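Local coordinates for protein D-lactate dehydrogenase (Fermentative) (Pseudomonas aeruginosa, PDB 6ABJ) that catalyses the NADH-linked interconversion of pyruvate and D-lactate, probably in fermentation, as a tetrameric member of the D-isomer specific 2-hydroxyacid dehydrogenase family, at residues G60-C65 against G84-A89; Q234-M239 against G266-L271; E185-D190 against G201-A206; G272-E277 against H311-T316; E30-S35 against A322-T327. All coordinates share one frame; numbering follows the deposited sequence.

In the fold
The five contacts spread over both domains of the chain. Contact 1 joins neighbouring strands of the five-stranded parallel sheet, and contact 5 packs two helices beside it; their centres lie about 17 Å apart and Ala89 CB meets Thr327 CG2 at 4.1 Å. Contact 3 pairs two strands of the seven-stranded Rossmann sheet, and contact 2 sets a helix end against another of its strands, about 45 and 46 Å from contact 1 between centres. Contact 4 continues strand 268-273 from contact 2 and lies near the middle of the chain, where Asp274 and Phe314 bind NADH; Asp190 of contact 3 binds it too. Phe314 CD1 touches Ile323 CD1 at 3.5 Å, linking contact 4 with contact 5.

Contact 1: residues G60-C65 against G84-A89; sequences GFEVVC and GTRLVA
Val63 and Val64 pair with Leu87 and Val88 in a parallel beta-alpha-beta unit, strand 63-66, helix 74-82 and strand 87-90. The tight part is the buried ladder. Val64 N gives a hydrogen bond to Leu87 O at 3.0 Å, and Ala89 N returns one to Val64 O at 2.8 Å; both are nearly straight. On one face of the sheet Val63 and Leu87 lie side by side, CG1 to CD2 4.1 Å, under Ile331 and Trp334 of helix 317-335. On the other face Val64 crosses Thr85 at about a right angle, its CG1 3.7 Å from Thr85 CG2, with Leu80 of helix 74-82 against both.

Towards the solvent the regular ladder gives way to a forked bond at Glu62 O, which takes Arg86 N at 2.7 Å and Leu87 N. The side chains of Glu62 and Arg86 run alongside each other at this looser outer end, forming a salt bridge whose modelled separation is doubtfully short. Gly84, just past helix 74-82, closes that helix's last turn with a Schellman motif. Between Gly84 and Arg86, buried Thr85 uses OG1, set beside its own backbone N (chi1 -65°), to donate in the carbonyl plane to Phe61 O at 2.8 Å.

Contact 2: residues Q234-M239 against G266-L271; sequences QRLATM and GQLGYL
The carboxamide of Gln267 is the flat group of this contact, and its NE2 edge meets the end of helix 233-238 in the Rossmann-fold domain. Leu236 O lies almost in the amide plane, 3.0 Å from Gln267 NE2, on a nearly straight N-H (169°). Met239 O, 2.9 Å from the same Gln267 NE2, is tilted a little from that plane and is met from above its own carbonyl plane, and this bond is also more bent (138°). One amide nitrogen thus bridges two carbonyls at the helix terminus, where Met239 is the first residue to leave helical geometry. Holding both would fix the rotation of the amide. The side chain reaches them by starting extended, with CG opposite the backbone N (chi1 167°), and then bending at chi2.

Beneath this polar clasp the contact is apolar. Met239 folds at chi3, and its CE comes to 3.9 Å from Leu268 CD1, the two side chains crossing at a slant. Leu259 and Ala258 of helix 256-265 lie against Leu236, while Leu211 of helix 207-213 packs on Met239. The contact therefore ties the helix 233-238 terminus to the turn leading from helix 256-265 into strand 268-273. Deeper in, Leu236 CD2 meets Leu268 CD2 at 4.4 Å.

Contact 3: residues E185-D190 against G201-A206; sequences ELLAYD and GGRYLA
The Tyr204 ring lies with one face against Ala188, whose CB is 4.0 Å from the ring centroid in a CH-pi contact displaced toward the rim. The same ring presents its edge to Asp190 N. With CG beside the backbone N (chi1 -79°), the ring swings over Ala188, and its hydroxyl is held by Thr168 OG1 and Asn194 N. Tyr189 instead turns its edge to Leu205 O, 3.6 Å from Tyr189 CD1 and near the ring plane.

On the other face of the sheet, Leu187 and Arg203 run side by side in the same direction, with Leu187 CD2 3.7 Å from Arg203 NH2. The arginine bends at chi2 and chi3, which brings its guanidinium edge to a water linking Arg203 NE with Glu185 OE2. Arg203 NH2 forms a salt bridge with Glu213, and Glu185 OE1 another with Arg162. Leu205 adds CD1 to this side, 3.9 Å from Leu187 CB.

These side chains flank the parallel ladder of a beta-alpha-beta unit, in which strand 203-204 forms the sheet border within this chain. Arg203 N bonds to Leu186 O, Ala188 N to Arg203 O, and Leu205 N to Ala188 O, the last at 3.0 Å. Two further waters join Gly201 O to the backbone of Leu186.

Asp190, which binds NADH, follows the strand directly. Its OD2 accepts from Thr168 N and its OD1 from Tyr192 N, two bonds that would hold the carboxylate in place in this cofactor-free chain. A carboxylate here is consistent with the family pattern in which an acid at the end of the second Rossmann strand binds the adenosine ribose hydroxyls of NAD.

Contact 4: residues G272-E277 against H311-T316; sequences GLDVYE and HQAFLT
Asp274 grips the loop 311-316 through both carboxylate oxygens. Its OD1 accepts from Gln312 N at 2.7 Å along the syn lone pair, on a fairly straight N-H (165°), while OD2 takes Ala313 N at 3.0 Å from above the carboxylate plane. CG stands opposite the backbone N (chi1 -170°), which extends the acid toward the loop. The backbone adds a weak bond from His311 N to Asp274 O at 2.9 Å.

Beside the carboxylate, Val275 sets CG1 over one face of the His311 imidazole, 4.0 Å from its centroid, in a CH-pi contact offset toward the rim. The ring's rotation is set from the second shell, where His311 ND1 bonds to Glu279 OE2; Glu279 OE1 receives Tyr276 N. Asp274 OD1 is also gripped by Thr309 OG1.

Asp274 and Phe314 both bind NADH, and Thr248, another binding residue, lies beside Asp274. The Asp274 bonds therefore connect two parts of the cofactor site. The pairing of His311 with Glu279 is consistent with the catalytic His-Glu pair of this family; an acetate near His311 probably comes from the crystallisation liquor.

Gln312 to Leu315 form a type I turn, with Arg134 of a neighbouring subunit bonded to Gln312 O and Ala313 O. The loop runs from strand 306-308 to helix 317-335 and meets the chain just past strand 268-273, with Val121 and His124 of helix 118-134 against Ala313.

Contact 5: residues E30-S35 against A322-T327; sequences ESFQAS and AIADTT
Asp325 OD1 is gripped by two groups: Ser35 OG donates to it at 2.6 Å along the anti lone pair, and Arg38 NH2 forms a salt bridge with it. The serine hydroxyl gets there because OG lies opposite its backbone N (chi1 177°), directed at the facing helix. Asp325 CB itself leads away, yet CG turns back beside its backbone N and returns the carboxylate to Ser35. The arginine would probably keep the carboxylate ionised and hold OD1 in place.

Next to this polar pair small side chains meet. Ser35 CB stands 3.6 Å from Ala324 CB, and Ser31 adds its carbonyl O at the same methyl. Helices 26-35 and 317-335 pack here at -52°, with short-segment axes 8.5 Å apart; this helix pair joins the N-terminal part of the chain to its C-terminal helix within the domain that holds the five-stranded parallel sheet.

Phe32 lays its ring flat beneath Ala324, whose CB sits over the ring centre, 3.7 Å from the centroid and almost on the normal, in a CH-pi contact. Thr327 meets that ring at the edge, its CB 3.8 Å from Phe32 CE1, the two side chains crossing at about a right angle. Phe21 packs edge-to-face with the same phenyl group. Thr327 OG1 is turned back within its own helix, donating to Ile323 O at 2.7 Å.

Contact 1: residues G60-C65 against G84-A89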
# COMPACT_ATOMS: atom_id res chain seq x y z
N GLY B 60 8.10 17.56 40.67
CA GLY B 60 7.33 17.10 41.80
C GLY B 60 7.00 15.62 41.74
O GLY B 60 6.35 15.12 42.64
N PHE B 61 7.40 14.93 40.67
CA PHE B 61 7.13 13.51 40.53
C PHE B 61 8.35 12.75 40.99
O PHE B 61 9.50 13.00 40.54
CB PHE B 61 6.80 13.11 39.06
CG PHE B 61 5.41 13.46 38.62
CD1 PHE B 61 4.39 12.53 38.78
CD2 PHE B 61 5.11 14.69 38.05
CE1 PHE B 61 3.09 12.80 38.37
CE2 PHE B 61 3.82 14.98 37.62
CZ PHE B 61 2.80 14.02 37.78
N GLU B 62 8.10 11.79 41.88
CA GLU B 62 9.18 11.05 42.49
C GLU B 62 9.80 10.05 41.56
O GLU B 62 11.01 9.74 41.66
CB GLU B 62 8.65 10.30 43.70
CG GLU B 62 9.74 10.17 44.72
CD GLU B 62 9.25 9.84 46.10
OE1 GLU B 62 8.04 10.03 46.39
OE2 GLU B 62 10.10 9.37 46.86
N VAL B 63 8.96 9.55 40.65
CA VAL B 63 9.42 8.53 39.72
C VAL B 63 9.01 8.91 38.32
O VAL B 63 7.88 9.39 38.11
CB VAL B 63 8.87 7.14 40.06
CG1 VAL B 63 9.38 6.10 39.03
CG2 VAL B 63 9.28 6.76 41.48
N VAL B 64 9.96 8.77 37.41
CA VAL B 64 9.67 8.98 35.98
C VAL B 64 9.95 7.69 35.26
O VAL B 64 10.97 7.02 35.52
CB VAL B 64 10.38 10.23 35.37
CG1 VAL B 64 10.03 11.48 36.15
CG2 VAL B 64 11.87 10.06 35.27
N CYS B 65 9.02 7.30 34.39
CA CYS B 65 9.15 6.04 33.67
C CYS B 65 9.40 6.35 32.18
O CYS B 65 8.59 7.02 31.56
CB CYS B 65 7.91 5.14 33.85
SG CYS B 65 8.08 3.60 32.87
N GLY B 84 13.05 17.33 41.75
CA GLY B 84 12.68 16.40 42.85
C GLY B 84 12.35 14.97 42.44
O GLY B 84 11.75 14.20 43.20
N THR B 85 12.74 14.60 41.21
CA THR B 85 12.58 13.23 40.77
C THR B 85 13.64 12.40 41.43
O THR B 85 14.80 12.82 41.48
CB THR B 85 12.62 13.13 39.24
OG1 THR B 85 11.49 13.82 38.72
CG2 THR B 85 12.62 11.70 38.79
N ARG B 86 13.28 11.25 41.98
CA ARG B 86 14.25 10.46 42.76
C ARG B 86 14.58 9.11 42.15
O ARG B 86 15.56 8.49 42.54
CB ARG B 86 13.79 10.27 44.23
CG ARG B 86 13.69 11.55 45.07
CD ARG B 86 13.10 11.24 46.47
NE ARG B 86 13.88 10.21 47.20
CZ ARG B 86 13.36 9.24 47.98
NH1 ARG B 86 12.05 9.14 48.22
NH2 ARG B 86 14.17 8.34 48.53
N LEU B 87 13.82 8.67 41.14
CA LEU B 87 14.11 7.43 40.45
C LEU B 87 13.68 7.53 38.95
O LEU B 87 12.63 8.06 38.64
CB LEU B 87 13.36 6.27 41.12
CG LEU B 87 13.42 4.90 40.44
CD1 LEU B 87 14.75 4.18 40.53
CD2 LEU B 87 12.32 4.05 41.02
N VAL B 88 14.54 6.99 38.09
CA VAL B 88 14.23 6.82 36.68
C VAL B 88 14.02 5.33 36.45
O VAL B 88 14.93 4.55 36.63
CB VAL B 88 15.45 7.27 35.82
CG1 VAL B 88 15.21 6.99 34.32
CG2 VAL B 88 15.75 8.75 36.04
N ALA B 89 12.80 4.95 36.09
CA ALA B 89 12.47 3.55 35.80
C ALA B 89 12.35 3.43 34.27
O ALA B 89 11.47 4.09 33.68
CB ALA B 89 11.15 3.16 36.41

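Contact 2: residues Q234-M239 against G266-L271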
# COMPACT_ATOMS: atom_id res chain seq x y z
N GLN B 234 32.12 -9.93 5.56
CA GLN B 234 32.83 -11.20 5.55
C GLN B 234 31.89 -12.31 5.95
O GLN B 234 31.77 -13.27 5.30
CB GLN B 234 34.04 -11.14 6.52
CG GLN B 234 34.49 -12.46 7.15
CD GLN B 234 35.05 -12.31 8.58
OE1 GLN B 234 35.39 -11.23 9.01
NE2 GLN B 234 35.14 -13.41 9.30
N ARG B 235 31.24 -12.12 7.07
CA ARG B 235 30.29 -13.11 7.52
C ARG B 235 29.17 -13.28 6.48
O ARG B 235 28.74 -14.41 6.23
CB ARG B 235 29.69 -12.72 8.87
CG ARG B 235 30.40 -13.37 10.04
CD ARG B 235 31.85 -12.93 10.10
NE ARG B 235 32.30 -12.77 11.47
CZ ARG B 235 32.85 -13.74 12.19
NH1 ARG B 235 33.03 -14.95 11.66
NH2 ARG B 235 33.22 -13.51 13.44
N LEU B 236 28.69 -12.19 5.87
CA LEU B 236 27.65 -12.32 4.81
C LEU B 236 28.15 -13.14 3.65
O LEU B 236 27.39 -13.94 3.05
CB LEU B 236 27.17 -10.96 4.26
CG LEU B 236 26.35 -10.19 5.24
CD1 LEU B 236 26.22 -8.78 4.78
CD2 LEU B 236 24.98 -10.87 5.45
N ALA B 237 29.40 -12.92 3.24
CA ALA B 237 29.93 -13.70 2.14
C ALA B 237 30.20 -15.19 2.51
O ALA B 237 30.29 -16.03 1.65
CB ALA B 237 31.20 -13.04 1.60
N THR B 238 30.24 -15.53 3.81
CA THR B 238 30.38 -16.95 4.29
C THR B 238 29.01 -17.70 4.10
O THR B 238 28.93 -18.90 3.72
CB THR B 238 30.83 -16.90 5.79
OG1 THR B 238 32.02 -16.07 5.91
CG2 THR B 238 31.08 -18.28 6.41
N MET B 239 27.92 -16.94 4.24
CA MET B 239 26.57 -17.57 4.19
C MET B 239 26.29 -18.30 2.88
O MET B 239 26.87 -18.03 1.89
CB MET B 239 25.52 -16.54 4.47
CG MET B 239 25.60 -16.08 5.89
SD MET B 239 24.51 -14.82 6.45
CE MET B 239 22.94 -15.57 5.98
N GLY B 266 21.94 -10.79 -4.67
CA GLY B 266 21.23 -12.05 -4.49
C GLY B 266 21.96 -12.99 -3.53
O GLY B 266 21.41 -14.00 -3.16
N GLN B 267 23.17 -12.65 -3.08
CA GLN B 267 23.84 -13.43 -2.15
C GLN B 267 22.96 -13.66 -0.88
O GLN B 267 22.92 -14.78 -0.35
CB GLN B 267 25.19 -12.79 -1.76
CG GLN B 267 25.90 -13.39 -0.53
CD GLN B 267 26.27 -14.86 -0.63
OE1 GLN B 267 26.12 -15.48 -1.67
NE2 GLN B 267 26.71 -15.44 0.50
N LEU B 268 22.40 -12.59 -0.36
CA LEU B 268 21.42 -12.72 0.70
C LEU B 268 20.04 -12.73 0.05
O LEU B 268 19.64 -11.75 -0.59
CB LEU B 268 21.56 -11.57 1.72
CG LEU B 268 20.70 -11.67 2.96
CD1 LEU B 268 21.05 -12.87 3.83
CD2 LEU B 268 20.86 -10.45 3.83
N GLY B 269 19.29 -13.81 0.30
CA GLY B 269 17.98 -14.00 -0.29
C GLY B 269 16.87 -13.25 0.41
O GLY B 269 15.90 -12.89 -0.22
N TYR B 270 16.97 -13.15 1.72
CA TYR B 270 15.90 -12.56 2.50
C TYR B 270 16.48 -11.93 3.74
O TYR B 270 17.48 -12.41 4.29
CB TYR B 270 14.91 -13.63 2.99
CG TYR B 270 14.34 -14.61 1.99
CD1 TYR B 270 15.07 -15.72 1.57
CD2 TYR B 270 13.03 -14.48 1.54
CE1 TYR B 270 14.52 -16.64 0.68
CE2 TYR B 270 12.48 -15.39 0.66
CZ TYR B 270 13.23 -16.46 0.23
OH TYR B 270 12.68 -17.37 -0.64
N LEU B 271 15.82 -10.89 4.20
CA LEU B 271 16.15 -10.27 5.49
C LEU B 271 14.94 -9.84 6.30
O LEU B 271 14.07 -9.13 5.82
CB LEU B 271 17.07 -9.07 5.24
CG LEU B 271 17.53 -8.27 6.48
CD1 LEU B 271 18.59 -9.00 7.25
CD2 LEU B 271 18.00 -6.88 6.06

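Contact 3: residues E185-D190 against G201-A206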
# COMPACT_ATOMS: atom_id res chain seq x y z
N GLU B 185 16.17 -29.01 10.54
CA GLU B 185 17.41 -29.53 11.07
C GLU B 185 18.09 -28.36 11.75
O GLU B 185 18.52 -27.40 11.06
CB GLU B 185 18.26 -30.06 9.93
CG GLU B 185 19.58 -30.66 10.39
CD GLU B 185 20.47 -31.15 9.27
OE1 GLU B 185 20.10 -31.26 8.10
OE2 GLU B 185 21.62 -31.39 9.64
N LEU B 186 18.25 -28.44 13.07
CA LEU B 186 18.79 -27.34 13.86
C LEU B 186 20.33 -27.34 14.04
O LEU B 186 20.88 -28.33 14.54
CB LEU B 186 18.21 -27.34 15.23
CG LEU B 186 16.97 -26.47 15.40
CD1 LEU B 186 17.28 -25.00 15.29
CD2 LEU B 186 15.94 -26.85 14.37
N LEU B 187 20.97 -26.22 13.69
CA LEU B 187 22.40 -25.97 13.86
C LEU B 187 22.54 -24.82 14.83
O LEU B 187 21.71 -23.92 14.90
CB LEU B 187 23.10 -25.63 12.56
CG LEU B 187 22.80 -26.55 11.39
CD1 LEU B 187 23.55 -26.08 10.19
CD2 LEU B 187 23.11 -27.99 11.67
N ALA B 188 23.58 -24.88 15.63
CA ALA B 188 23.74 -23.89 16.67
C ALA B 188 25.18 -23.51 16.92
O ALA B 188 26.09 -24.32 16.83
CB ALA B 188 23.15 -24.45 17.94
N TYR B 189 25.36 -22.26 17.27
CA TYR B 189 26.63 -21.77 17.70
C TYR B 189 26.44 -21.01 19.00
O TYR B 189 25.60 -20.10 19.12
CB TYR B 189 27.30 -20.84 16.68
CG TYR B 189 28.51 -20.19 17.29
CD1 TYR B 189 29.70 -20.89 17.46
CD2 TYR B 189 28.42 -18.89 17.80
CE1 TYR B 189 30.80 -20.32 18.14
CE2 TYR B 189 29.50 -18.31 18.45
CZ TYR B 189 30.67 -19.00 18.60
OH TYR B 189 31.69 -18.36 19.26
N ASP B 190 27.22 -21.37 20.02
CA ASP B 190 27.26 -20.56 21.25
C ASP B 190 28.62 -20.81 21.91
O ASP B 190 29.08 -21.95 21.90
CB ASP B 190 26.12 -20.90 22.22
CG ASP B 190 25.94 -19.86 23.32
OD1 ASP B 190 26.71 -19.89 24.33
OD2 ASP B 190 25.01 -19.04 23.21
N GLY B 201 17.50 -32.04 19.23
CA GLY B 201 18.02 -32.54 17.97
C GLY B 201 19.02 -31.58 17.37
O GLY B 201 19.52 -31.81 16.28
N GLY B 202 19.39 -30.53 18.09
CA GLY B 202 20.34 -29.51 17.59
C GLY B 202 21.79 -29.92 17.60
O GLY B 202 22.26 -30.56 18.56
N ARG B 203 22.53 -29.53 16.58
CA ARG B 203 23.97 -29.85 16.45
C ARG B 203 24.76 -28.55 16.64
O ARG B 203 24.61 -27.57 15.84
CB ARG B 203 24.23 -30.35 15.04
CG ARG B 203 25.10 -31.57 14.93
CD ARG B 203 26.08 -31.62 13.82
NE ARG B 203 25.64 -31.13 12.50
CZ ARG B 203 26.42 -30.42 11.68
NH1 ARG B 203 27.67 -30.12 12.02
NH2 ARG B 203 26.01 -30.02 10.51
N TYR B 204 25.67 -28.52 17.60
CA TYR B 204 26.60 -27.39 17.69
C TYR B 204 27.72 -27.54 16.73
O TYR B 204 28.19 -28.67 16.50
CB TYR B 204 27.18 -27.21 19.14
CG TYR B 204 26.22 -26.54 20.09
CD1 TYR B 204 25.33 -27.29 20.82
CD2 TYR B 204 26.19 -25.16 20.23
CE1 TYR B 204 24.48 -26.72 21.70
CE2 TYR B 204 25.28 -24.56 21.06
CZ TYR B 204 24.47 -25.35 21.85
OH TYR B 204 23.56 -24.80 22.73
N LEU B 205 28.18 -26.41 16.17
CA LEU B 205 29.29 -26.37 15.27
C LEU B 205 29.92 -25.02 15.28
O LEU B 205 29.43 -24.10 15.90
CB LEU B 205 28.93 -26.83 13.85
CG LEU B 205 27.65 -26.40 13.09
CD1 LEU B 205 26.81 -25.24 13.69
CD2 LEU B 205 27.79 -26.31 11.61
N ALA B 206 31.05 -24.88 14.60
CA ALA B 206 31.69 -23.59 14.48
C ALA B 206 30.82 -22.54 13.75
O ALA B 206 30.04 -22.88 12.87
CB ALA B 206 33.00 -23.75 13.74
O HOH W 1 22.96 -31.59 12.17
O HOH W 2 20.88 -30.97 13.85
O HOH W 3 17.75 -30.83 14.41

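Contact 4: residues G272-E277 against H311-T316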
# COMPACT_ATOMS: atom_id res chain seq x y z
N GLY B 272 14.94 -10.27 7.58
CA GLY B 272 13.93 -9.88 8.53
C GLY B 272 14.62 -9.18 9.70
O GLY B 272 15.44 -9.80 10.34
N LEU B 273 14.29 -7.92 9.92
CA LEU B 273 14.86 -7.19 11.04
C LEU B 273 13.77 -6.73 11.97
O LEU B 273 12.77 -6.20 11.53
CB LEU B 273 15.60 -5.94 10.55
CG LEU B 273 16.78 -6.09 9.61
CD1 LEU B 273 17.29 -4.65 9.32
CD2 LEU B 273 17.88 -6.98 10.10
N ASP B 274 13.97 -6.95 13.25
CA ASP B 274 13.19 -6.28 14.28
C ASP B 274 14.01 -5.22 15.06
O ASP B 274 13.42 -4.44 15.83
CB ASP B 274 12.59 -7.27 15.28
CG ASP B 274 11.58 -6.60 16.20
OD1 ASP B 274 10.56 -6.05 15.70
OD2 ASP B 274 11.78 -6.59 17.44
N VAL B 275 15.29 -5.13 14.75
CA VAL B 275 16.17 -4.18 15.40
C VAL B 275 17.10 -3.60 14.37
O VAL B 275 17.34 -4.19 13.29
CB VAL B 275 16.99 -4.86 16.55
CG1 VAL B 275 16.05 -5.44 17.62
CG2 VAL B 275 17.84 -5.95 15.98
N TYR B 276 17.63 -2.44 14.71
CA TYR B 276 18.50 -1.69 13.81
C TYR B 276 19.42 -0.81 14.69
O TYR B 276 19.01 -0.30 15.73
CB TYR B 276 17.67 -0.88 12.85
CG TYR B 276 18.45 -0.08 11.88
CD1 TYR B 276 19.18 -0.69 10.87
CD2 TYR B 276 18.43 1.31 11.92
CE1 TYR B 276 19.91 0.08 9.95
CE2 TYR B 276 19.14 2.06 11.00
CZ TYR B 276 19.89 1.44 10.04
OH TYR B 276 20.64 2.17 9.13
N GLU B 277 20.65 -0.69 14.26
CA GLU B 277 21.68 -0.04 15.07
C GLU B 277 21.32 1.42 15.33
O GLU B 277 21.45 1.87 16.46
CB GLU B 277 23.02 -0.19 14.38
CG GLU B 277 24.19 0.39 15.15
CD GLU B 277 25.53 -0.09 14.61
OE1 GLU B 277 25.61 -0.79 13.59
OE2 GLU B 277 26.53 0.23 15.23
N HIS B 311 11.09 -2.76 16.35
CA HIS B 311 11.32 -3.38 17.66
C HIS B 311 10.03 -3.77 18.36
O HIS B 311 9.65 -3.24 19.44
CB HIS B 311 12.20 -2.52 18.54
CG HIS B 311 12.90 -3.31 19.61
ND1 HIS B 311 14.15 -2.98 20.06
CD2 HIS B 311 12.57 -4.47 20.22
CE1 HIS B 311 14.57 -3.92 20.90
NE2 HIS B 311 13.62 -4.83 21.03
N GLN B 312 9.31 -4.64 17.65
CA GLN B 312 7.97 -5.08 17.92
C GLN B 312 7.94 -6.48 18.52
O GLN B 312 6.87 -6.99 18.89
CB GLN B 312 7.23 -5.07 16.54
CG GLN B 312 5.75 -5.12 16.60
CD GLN B 312 5.09 -5.31 15.26
OE1 GLN B 312 5.43 -4.64 14.28
NE2 GLN B 312 4.10 -6.18 15.23
N ALA B 313 9.05 -7.10 18.67
CA ALA B 313 9.12 -8.52 19.03
C ALA B 313 8.59 -8.85 20.42
O ALA B 313 8.07 -9.93 20.62
CB ALA B 313 10.54 -9.07 18.90
N PHE B 314 8.67 -7.87 21.34
CA PHE B 314 8.02 -8.05 22.66
C PHE B 314 6.64 -7.47 22.77
O PHE B 314 6.05 -7.48 23.86
CB PHE B 314 8.93 -7.51 23.78
CG PHE B 314 9.19 -6.02 23.72
CD1 PHE B 314 8.25 -5.13 24.20
CD2 PHE B 314 10.39 -5.54 23.25
CE1 PHE B 314 8.47 -3.79 24.15
CE2 PHE B 314 10.65 -4.19 23.26
CZ PHE B 314 9.69 -3.32 23.71
N LEU B 315 6.06 -7.05 21.62
CA LEU B 315 4.77 -6.39 21.61
C LEU B 315 3.63 -7.40 21.55
O LEU B 315 2.89 -7.49 20.54
CB LEU B 315 4.65 -5.35 20.47
CG LEU B 315 3.59 -4.26 20.65
CD1 LEU B 315 4.03 -3.19 21.66
CD2 LEU B 315 3.19 -3.60 19.35
N THR B 316 3.47 -8.16 22.64
CA THR B 316 2.28 -8.95 22.90
C THR B 316 1.67 -8.56 24.25
O THR B 316 2.36 -8.01 25.10
CB THR B 316 2.55 -10.43 22.96
OG1 THR B 316 3.40 -10.75 24.08
CG2 THR B 316 3.24 -10.94 21.67

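Contact 5: residues E30-S35 against A322-T327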
# COMPACT_ATOMS: atom_id res chain seq x y z
N GLU B 30 -2.56 0.66 29.10
CA GLU B 30 -3.37 -0.52 29.31
C GLU B 30 -2.63 -1.58 30.13
O GLU B 30 -3.19 -2.12 31.10
CB GLU B 30 -3.82 -0.99 27.91
CG GLU B 30 -4.69 -2.21 27.85
CD GLU B 30 -5.77 -2.05 26.80
OE1 GLU B 30 -5.49 -1.51 25.67
OE2 GLU B 30 -6.92 -2.44 27.10
N SER B 31 -1.34 -1.83 29.84
CA SER B 31 -0.61 -2.88 30.54
C SER B 31 -0.28 -2.43 31.98
O SER B 31 -0.43 -3.19 32.94
CB SER B 31 0.70 -3.26 29.81
OG SER B 31 1.53 -2.11 29.45
N PHE B 32 0.17 -1.18 32.13
CA PHE B 32 0.59 -0.69 33.47
C PHE B 32 -0.62 -0.51 34.37
O PHE B 32 -0.55 -0.78 35.55
CB PHE B 32 1.39 0.61 33.35
CG PHE B 32 2.86 0.37 33.16
CD1 PHE B 32 3.67 0.13 34.25
CD2 PHE B 32 3.43 0.30 31.89
CE1 PHE B 32 4.99 -0.12 34.09
CE2 PHE B 32 4.77 0.06 31.73
CZ PHE B 32 5.57 -0.15 32.83
N GLN B 33 -1.75 -0.07 33.82
CA GLN B 33 -2.96 -0.05 34.68
C GLN B 33 -3.36 -1.40 35.22
O GLN B 33 -3.70 -1.50 36.39
CB GLN B 33 -4.13 0.65 34.01
CG GLN B 33 -3.80 2.12 33.99
CD GLN B 33 -4.88 3.01 33.48
OE1 GLN B 33 -5.76 2.59 32.75
NE2 GLN B 33 -4.80 4.27 33.87
N ALA B 34 -3.26 -2.44 34.42
CA ALA B 34 -3.62 -3.76 34.88
C ALA B 34 -2.61 -4.27 35.91
O ALA B 34 -2.99 -4.87 36.92
CB ALA B 34 -3.70 -4.72 33.71
N SER B 35 -1.33 -3.97 35.65
CA SER B 35 -0.29 -4.43 36.53
C SER B 35 -0.33 -3.72 37.90
O SER B 35 0.10 -4.26 38.92
CB SER B 35 1.07 -4.23 35.86
OG SER B 35 2.07 -4.63 36.78
N ALA B 322 4.43 -8.56 31.47
CA ALA B 322 5.68 -8.86 32.17
C ALA B 322 6.58 -7.63 32.38
O ALA B 322 7.21 -7.47 33.45
CB ALA B 322 6.47 -9.95 31.43
N ILE B 323 6.69 -6.80 31.36
CA ILE B 323 7.43 -5.53 31.44
C ILE B 323 6.80 -4.60 32.52
O ILE B 323 7.50 -3.94 33.31
CB ILE B 323 7.40 -4.81 30.08
CG1 ILE B 323 8.41 -5.45 29.09
CG2 ILE B 323 7.69 -3.31 30.20
CD1 ILE B 323 8.09 -5.14 27.64
N ALA B 324 5.48 -4.52 32.52
CA ALA B 324 4.79 -3.65 33.51
C ALA B 324 4.96 -4.15 34.93
O ALA B 324 5.29 -3.35 35.81
CB ALA B 324 3.33 -3.53 33.16
N ASP B 325 4.79 -5.46 35.15
CA ASP B 325 4.94 -6.11 36.46
C ASP B 325 6.39 -5.92 36.96
O ASP B 325 6.64 -5.56 38.11
CB ASP B 325 4.71 -7.63 36.32
CG ASP B 325 3.26 -8.01 36.07
OD1 ASP B 325 2.37 -7.17 36.09
OD2 ASP B 325 3.02 -9.20 35.87
N THR B 326 7.35 -6.20 36.09
CA THR B 326 8.73 -6.05 36.41
C THR B 326 9.04 -4.59 36.78
O THR B 326 9.68 -4.33 37.81
CB THR B 326 9.62 -6.59 35.29
OG1 THR B 326 9.50 -8.03 35.33
CG2 THR B 326 11.04 -6.26 35.57
N THR B 327 8.53 -3.64 35.99
CA THR B 327 8.87 -2.24 36.21
C THR B 327 8.23 -1.73 37.55
O THR B 327 8.91 -1.07 38.34
CB THR B 327 8.40 -1.40 35.02
OG1 THR B 327 9.12 -1.86 33.85
CG2 THR B 327 8.64 0.07 35.24